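Local atomic coordinates of CMP/dCMP-type deaminase domain-containing protein (Aspergillus oryzae RIB40, PDB entry 7DRY), a protein that probably deaminates a pyrimidine intermediate of riboflavin biosynthesis, as a zinc-dependent Rib2 deaminase of the cytidine deaminase fold. Residues A[58-62]-A[63-67]; A[148-152]-A[153-157]. All blocks are in the same frame, centred on the assembly; numbering follows the deposited sequence.

In the fold
Contacts 1 and 2 lie in series along a chain with the cytidine deaminase (CDA) fold, their centres about 20 Å apart and their nearest atoms about 8 Å apart, without touching. Contact 1 is the zinc end of helix 62-73: it carries His61, which binds the zinc ion together with Cys102 and Cys112. Contact 2 does not touch the metal; it lies where helix 145-152 turns back into strand 156-159, an outermost strand of the sheet within this chain. The side chain of Met149 is about 10 Å from the zinc ion. Helix 112-117 touches both contacts: Cys112 meets Glu63, while Val113 meets Met149 and Leu150.

Contact 1: residues A[58-62]-A[63-67]; sequences GNTHA and EQCCL. With ZN (zinc ion), chain B; SO4 (sulfate ion), chain C.
Gln64 reaches back over Thr60 to the backbone of His61, at the start of helix 62-73, where the His-Ala-Glu (HAE) zinc motif of the cytidine deaminase fold runs from the N-cap into the first turn. Gln64 CB lies 3.4 Å from His61 O. With CG anti to the backbone N and the chain extended beyond it, the Gln64 side chain crosses that of Thr60 at about a right angle. Gln64 OE1 accepts from His61 N at 2.9 Å, a nearly straight bond (N-H...O 164°) whose donor is tilted 32° from the amide plane; Arg105 is a second donor to the same oxygen. At the other branch, Gln64 NE2 donates a hydrogen bond to a water that in turn donates to Asn59 O. Gln64 thus holds the N-cap residue, His61, from the first turn of the helix, where Cys65 N binds His61 O.

The His61 ring is fixed at both nitrogens: ND1 binds the zinc ion at 2.0 Å, and NE2 donates to sulfate O1 at 2.7 Å, with the oxygen in the ring plane. The other ligands of the zinc ion are Cys102, Cys112 and a longer-held water at 2.5 Å. The sulfate, probably from the crystallisation liquor, is also bonded by Asn59 ND2 and by Arg105, Leu106 and Ser107. Glu63, the glutamate of the motif, bends at chi2 (93°), bringing its carboxylate back beside the metal. A water donates to Glu63 OE1 and accepts from Ala62 N, while Glu63 OE2 stops 4.1 Å from the zinc ion.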
ATOM      1  N   GLY A  58      11.388  11.644   6.733  1.00 16.87           N
ATOM      2  CA  GLY A  58      10.695  12.505   5.793  1.00 19.35           C
ATOM      3  C   GLY A  58       9.264  12.070   5.547  1.00 17.18           C
ATOM      4  O   GLY A  58       8.699  11.216   6.237  1.00 15.56           O
ATOM      5  N   ASN A  59       8.670  12.672   4.517  1.00 17.83           N
ATOM      6  CA  ASN A  59       7.247  12.499   4.227  1.00 16.16           C
ATOM      7  C   ASN A  59       7.088  11.275   3.335  1.00 15.28           C
ATOM      8  O   ASN A  59       6.953  11.369   2.114  1.00 17.46           O
ATOM      9  CB  ASN A  59       6.697  13.762   3.568  1.00 17.46           C
ATOM     10  CG  ASN A  59       5.200  13.703   3.322  1.00 20.51           C
ATOM     11  OD1 ASN A  59       4.510  12.774   3.740  1.00 21.58           O
ATOM     12  ND2 ASN A  59       4.686  14.721   2.644  1.00 19.61           N
ATOM     13  N   THR A  60       7.120  10.103   3.961  1.00 12.88           N
ATOM     14  CA  THR A  60       7.094   8.838   3.241  1.00 11.77           C
ATOM     15  C   THR A  60       5.780   8.101   3.482  1.00 12.63           C
ATOM     16  O   THR A  60       5.259   8.078   4.606  1.00 13.43           O
ATOM     17  CB  THR A  60       8.273   7.939   3.645  1.00 11.37           C
ATOM     18  OG1 THR A  60       8.254   7.723   5.067  1.00 12.86           O
ATOM     19  CG2 THR A  60       9.594   8.574   3.236  1.00 13.85           C
ATOM     20  N   HIS A  61       5.252   7.492   2.426  1.00 11.24           N
ATOM     21  CA  HIS A  61       4.034   6.700   2.506  1.00 12.73           C
ATOM     22  C   HIS A  61       4.353   5.235   2.794  1.00 11.47           C
ATOM     23  O   HIS A  61       5.495   4.789   2.695  1.00 10.74           O
ATOM     24  CB  HIS A  61       3.251   6.823   1.205  1.00 11.50           C
ATOM     25  CG  HIS A  61       2.543   8.131   1.054  1.00 12.58           C
ATOM     26  ND1 HIS A  61       1.575   8.345   0.097  1.00 14.42           N
ATOM     27  CD2 HIS A  61       2.677   9.303   1.723  1.00 13.54           C
ATOM     28  CE1 HIS A  61       1.125   9.583   0.197  1.00 16.72           C
ATOM     29  NE2 HIS A  61       1.785  10.190   1.171  1.00 18.00           N
ATOM     30  N   ALA A  62       3.315   4.467   3.141  1.00 10.37           N
ATOM     31  CA  ALA A  62       3.520   3.068   3.526  1.00  9.62           C
ATOM     32  C   ALA A  62       4.071   2.239   2.373  1.00  9.22           C
ATOM     33  O   ALA A  62       5.013   1.448   2.556  1.00  9.66           O
ATOM     34  CB  ALA A  62       2.201   2.466   3.997  1.00  9.97           C
ATOM     35  N   GLU A  63       3.458   2.359   1.186  1.00  9.93           N
ATOM     36  CA  GLU A  63       3.904   1.554   0.051  1.00 10.36           C
ATOM     37  C   GLU A  63       5.307   1.952  -0.357  1.00  9.33           C
ATOM     38  O   GLU A  63       6.122   1.098  -0.741  1.00 10.12           O
ATOM     39  CB  GLU A  63       2.944   1.746  -1.130  1.00 10.78           C
ATOM     40  CG  GLU A  63       1.465   1.506  -0.803  1.00 14.88           C
ATOM     41  CD  GLU A  63       0.713   2.780  -0.416  1.00 13.83           C
ATOM     42  OE1 GLU A  63       1.012   3.392   0.622  1.00 12.97           O
ATOM     43  OE2 GLU A  63      -0.197   3.177  -1.158  1.00 20.11           O
ATOM     44  N   GLN A  64       5.590   3.255  -0.292  1.00 10.83           N
ATOM     45  CA  GLN A  64       6.932   3.774  -0.525  1.00  9.91           C
ATOM     46  C   GLN A  64       7.934   3.136   0.428  1.00  9.45           C
ATOM     47  O   GLN A  64       8.982   2.634   0.005  1.00 11.42           O
ATOM     48  CB  GLN A  64       6.891   5.292  -0.331  1.00 11.95           C
ATOM     49  CG  GLN A  64       8.206   6.034  -0.472  1.00 14.80           C
ATOM     50  CD  GLN A  64       8.025   7.534  -0.297  1.00 13.38           C
ATOM     51  OE1 GLN A  64       6.970   8.002   0.139  1.00 14.53           O
ATOM     52  NE2 GLN A  64       9.052   8.293  -0.648  1.00 18.93           N
ATOM     53  N   CYS A  65       7.623   3.134   1.724  1.00 10.56           N
ATOM     54  CA  CYS A  65       8.541   2.552   2.699  1.00  9.35           C
ATOM     55  C   CYS A  65       8.682   1.049   2.496  1.00 10.02           C
ATOM     56  O   CYS A  65       9.774   0.494   2.658  1.00 10.07           O
ATOM     57  CB  CYS A  65       8.025   2.848   4.101  1.00 10.15           C
ATOM     58  SG  CYS A  65       8.330   4.591   4.548  1.00 10.48           S
ATOM     59  N   CYS A  66       7.587   0.368   2.164  1.00  8.59           N
ATOM     60  CA  CYS A  66       7.647  -1.071   1.922  1.00  8.86           C
ATOM     61  C   CYS A  66       8.644  -1.395   0.813  1.00  9.80           C
ATOM     62  O   CYS A  66       9.491  -2.294   0.950  1.00  9.61           O
ATOM     63  CB  CYS A  66       6.241  -1.544   1.552  1.00 10.28           C
ATOM     64  SG  CYS A  66       6.076  -3.319   1.256  1.00 11.19           S
ATOM     65  N   LEU A  67       8.566  -0.656  -0.293  1.00  9.50           N
ATOM     66  CA  LEU A  67       9.478  -0.887  -1.410  1.00  9.58           C
ATOM     67  C   LEU A  67      10.889  -0.429  -1.078  1.00  9.96           C
ATOM     68  O   LEU A  67      11.868  -1.096  -1.444  1.00 10.79           O
ATOM     69  CB  LEU A  67       8.958  -0.160  -2.652  1.00 10.23           C
ATOM     70  CG  LEU A  67       7.661  -0.739  -3.227  1.00  9.65           C
ATOM     71  CD1 LEU A  67       7.062   0.177  -4.288  1.00 13.37           C
ATOM     72  CD2 LEU A  67       7.879  -2.125  -3.794  1.00 14.31           C
TER
HETATM   73 ZN    ZN B 300       0.819   7.141  -1.374  1.00 14.13          ZN
HETATM   74  S   SO4 C 301       1.454  14.196   0.735  1.00 19.78           S
HETATM   75  O1  SO4 C 301       1.377  12.870   1.368  1.00 22.19           O
HETATM   76  O2  SO4 C 301       1.730  15.172   1.784  1.00 26.40           O
HETATM   77  O3  SO4 C 301       2.536  14.211  -0.231  1.00 23.28           O
HETATM   78  O4  SO4 C 301       0.164  14.408   0.100  1.00 23.65           O
HETATM   79  O   HOH W   1       8.882  11.093   0.088  1.00 25.41           O
HETATM   80  O   HOH W   2       0.674   5.446   2.771  1.00 12.34           O
HETATM   81  O   HOH W   3      -1.294   6.494  -0.145  1.00 16.83           O

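Contact 2: residues A[148-152]-A[153-157]; sequences QMLTA and AGIDW
Trp157 and Thr151 join through a side-chain hydrogen bond: the indole NE1 donates to Thr151 OG1 at 2.9 Å, with an N-H...O angle of 156°. The hydroxyl oxygen sits at the ring edge, 15° out of the indole plane, so the bond lies close to that plane. Trp157 CG occupies the position between backbone N and carbonyl carbon, and this turns the indole back over the end of the helix. Its CD1 lies 3.8 Å from Leu150 CB, an oblique apolar approach. A different branch of Leu150, CD2, rests 3.9 Å from Ile155 CB, with Ile155 CG2 close by.

Backbone bonds hold these side chains in place. Ile155 N donates to Leu150 O at 2.9 Å and Gly154 N to Thr151 O at 3.0 Å, while Ala153 N makes weak bonds to both Met149 O and Leu150 O. Together with the positive phi of Gly154 (75°), a conformation that favours glycine, the bonds from Ile155 and Gly154 define a Schellman motif. It ends helix 145-152 and leads into strand 156-159, closing the beta-alpha-beta unit that starts with strand 127-132.

Farther out, a water donates to Ile155 O at 2.7 Å and lies 3.2 Å from Thr151 OG1, bridging the turn beside the indole. The same hydroxyl also bonds to Cys147 O, one turn back in the helix. Behind Leu150 stand Val113 of helix 112-117 and Ile130 of strand 127-132, and backbone bonds from Asp156 to Gln128 and Ile130 pin the new strand onto the sheet.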
ATOM      1  N   GLN A 148      -7.771   4.141 -11.062  1.00 24.71           N
ATOM      2  CA  GLN A 148      -7.816   4.306 -12.511  1.00 29.37           C
ATOM      3  C   GLN A 148      -6.455   4.041 -13.146  1.00 31.05           C
ATOM      4  O   GLN A 148      -6.365   3.378 -14.185  1.00 28.90           O
ATOM      5  CB  GLN A 148      -8.315   5.710 -12.851  1.00 33.31           C
ATOM      6  CG  GLN A 148      -9.658   6.045 -12.228  1.00 38.39           C
ATOM      7  CD  GLN A 148     -10.044   7.498 -12.427  1.00 52.75           C
ATOM      8  OE1 GLN A 148      -9.345   8.252 -13.105  1.00 58.01           O
ATOM      9  NE2 GLN A 148     -11.158   7.901 -11.826  1.00 57.99           N
ATOM     10  N   MET A 149      -5.383   4.546 -12.533  1.00 26.00           N
ATOM     11  CA  MET A 149      -4.050   4.341 -13.092  1.00 27.03           C
ATOM     12  C   MET A 149      -3.617   2.882 -12.999  1.00 26.15           C
ATOM     13  O   MET A 149      -2.958   2.369 -13.912  1.00 24.04           O
ATOM     14  CB  MET A 149      -3.037   5.238 -12.391  1.00 28.11           C
ATOM     15  CG  MET A 149      -2.874   6.588 -13.033  1.00 36.99           C
ATOM     16  SD  MET A 149      -1.783   7.617 -12.052  1.00 44.62           S
ATOM     17  CE  MET A 149      -2.911   8.108 -10.792  1.00 39.42           C
ATOM     18  N   LEU A 150      -3.956   2.204 -11.901  1.00 20.74           N
ATOM     19  CA  LEU A 150      -3.638   0.782 -11.796  1.00 18.87           C
ATOM     20  C   LEU A 150      -4.311  -0.001 -12.913  1.00 23.79           C
ATOM     21  O   LEU A 150      -3.667  -0.798 -13.608  1.00 23.62           O
ATOM     22  CB  LEU A 150      -4.071   0.245 -10.431  1.00 16.78           C
ATOM     23  CG  LEU A 150      -3.276   0.754  -9.229  1.00 17.95           C
ATOM     24  CD1 LEU A 150      -3.956   0.321  -7.942  1.00 16.24           C
ATOM     25  CD2 LEU A 150      -1.828   0.257  -9.274  1.00 18.85           C
ATOM     26  N   THR A 151      -5.611   0.230 -13.109  1.00 24.04           N
ATOM     27  CA  THR A 151      -6.336  -0.451 -14.174  1.00 26.50           C
ATOM     28  C   THR A 151      -5.693  -0.177 -15.526  1.00 27.56           C
ATOM     29  O   THR A 151      -5.466  -1.100 -16.316  1.00 29.87           O
ATOM     30  CB  THR A 151      -7.797  -0.005 -14.170  1.00 27.06           C
ATOM     31  OG1 THR A 151      -8.396  -0.356 -12.915  1.00 31.31           O
ATOM     32  CG2 THR A 151      -8.567  -0.678 -15.306  1.00 28.60           C
ATOM     33  N   ALA A 152      -5.361   1.090 -15.793  1.00 27.11           N
ATOM     34  CA  ALA A 152      -4.747   1.448 -17.068  1.00 29.59           C
ATOM     35  C   ALA A 152      -3.417   0.734 -17.275  1.00 36.27           C
ATOM     36  O   ALA A 152      -3.024   0.477 -18.419  1.00 37.99           O
ATOM     37  CB  ALA A 152      -4.551   2.962 -17.144  1.00 32.77           C
ATOM     38  N   ALA A 153      -2.715   0.405 -16.192  1.00 30.34           N
ATOM     39  CA  ALA A 153      -1.415  -0.247 -16.274  1.00 25.80           C
ATOM     40  C   ALA A 153      -1.503  -1.763 -16.193  1.00 28.14           C
ATOM     41  O   ALA A 153      -0.463  -2.431 -16.159  1.00 31.07           O
ATOM     42  CB  ALA A 153      -0.495   0.271 -15.160  1.00 27.76           C
ATOM     43  N   GLY A 154      -2.706  -2.326 -16.148  1.00 25.40           N
ATOM     44  CA  GLY A 154      -2.834  -3.766 -16.051  1.00 26.55           C
ATOM     45  C   GLY A 154      -2.531  -4.349 -14.691  1.00 27.69           C
ATOM     46  O   GLY A 154      -2.160  -5.522 -14.603  1.00 27.24           O
ATOM     47  N   ILE A 155      -2.678  -3.567 -13.623  1.00 21.76           N
ATOM     48  CA  ILE A 155      -2.509  -4.048 -12.259  1.00 20.38           C
ATOM     49  C   ILE A 155      -3.896  -4.238 -11.666  1.00 19.44           C
ATOM     50  O   ILE A 155      -4.687  -3.289 -11.613  1.00 22.50           O
ATOM     51  CB  ILE A 155      -1.708  -3.050 -11.408  1.00 16.95           C
ATOM     52  CG1 ILE A 155      -0.443  -2.589 -12.133  1.00 32.47           C
ATOM     53  CG2 ILE A 155      -1.416  -3.638 -10.019  1.00 17.53           C
ATOM     54  CD1 ILE A 155       0.558  -3.674 -12.358  1.00 38.96           C
ATOM     55  N   ASP A 156      -4.182  -5.447 -11.193  1.00 17.10           N
ATOM     56  CA  ASP A 156      -5.474  -5.717 -10.579  1.00 17.92           C
ATOM     57  C   ASP A 156      -5.564  -5.028  -9.226  1.00 14.57           C
ATOM     58  O   ASP A 156      -4.559  -4.790  -8.556  1.00 13.05           O
ATOM     59  CB  ASP A 156      -5.658  -7.218 -10.349  1.00 18.75           C
ATOM     60  CG  ASP A 156      -5.811  -8.008 -11.636  1.00 24.07           C
ATOM     61  OD1 ASP A 156      -6.009  -7.404 -12.710  1.00 25.55           O
ATOM     62  OD2 ASP A 156      -5.733  -9.250 -11.560  1.00 29.03           O
ATOM     63  N   TRP A 157      -6.790  -4.729  -8.809  1.00 15.90           N
ATOM     64  CA  TRP A 157      -7.000  -4.264  -7.447  1.00 14.54           C
ATOM     65  C   TRP A 157      -8.357  -4.739  -6.952  1.00 13.53           C
ATOM     66  O   TRP A 157      -9.261  -5.041  -7.734  1.00 16.43           O
ATOM     67  CB  TRP A 157      -6.842  -2.742  -7.313  1.00 14.61           C
ATOM     68  CG  TRP A 157      -7.701  -1.966  -8.247  1.00 17.18           C
ATOM     69  CD1 TRP A 157      -7.358  -1.517  -9.488  1.00 17.38           C
ATOM     70  CD2 TRP A 157      -9.052  -1.546  -8.023  1.00 16.77           C
ATOM     71  NE1 TRP A 157      -8.410  -0.837 -10.051  1.00 22.50           N
ATOM     72  CE2 TRP A 157      -9.464  -0.840  -9.174  1.00 19.19           C
ATOM     73  CE3 TRP A 157      -9.950  -1.689  -6.961  1.00 19.84           C
ATOM     74  CZ2 TRP A 157     -10.738  -0.284  -9.297  1.00 23.12           C
ATOM     75  CZ3 TRP A 157     -11.220  -1.139  -7.085  1.00 20.70           C
ATOM     76  CH2 TRP A 157     -11.601  -0.445  -8.246  1.00 23.66           C
TER
HETATM   77  O   HOH W   4      -7.182  -3.320 -12.718  1.00 29.19           O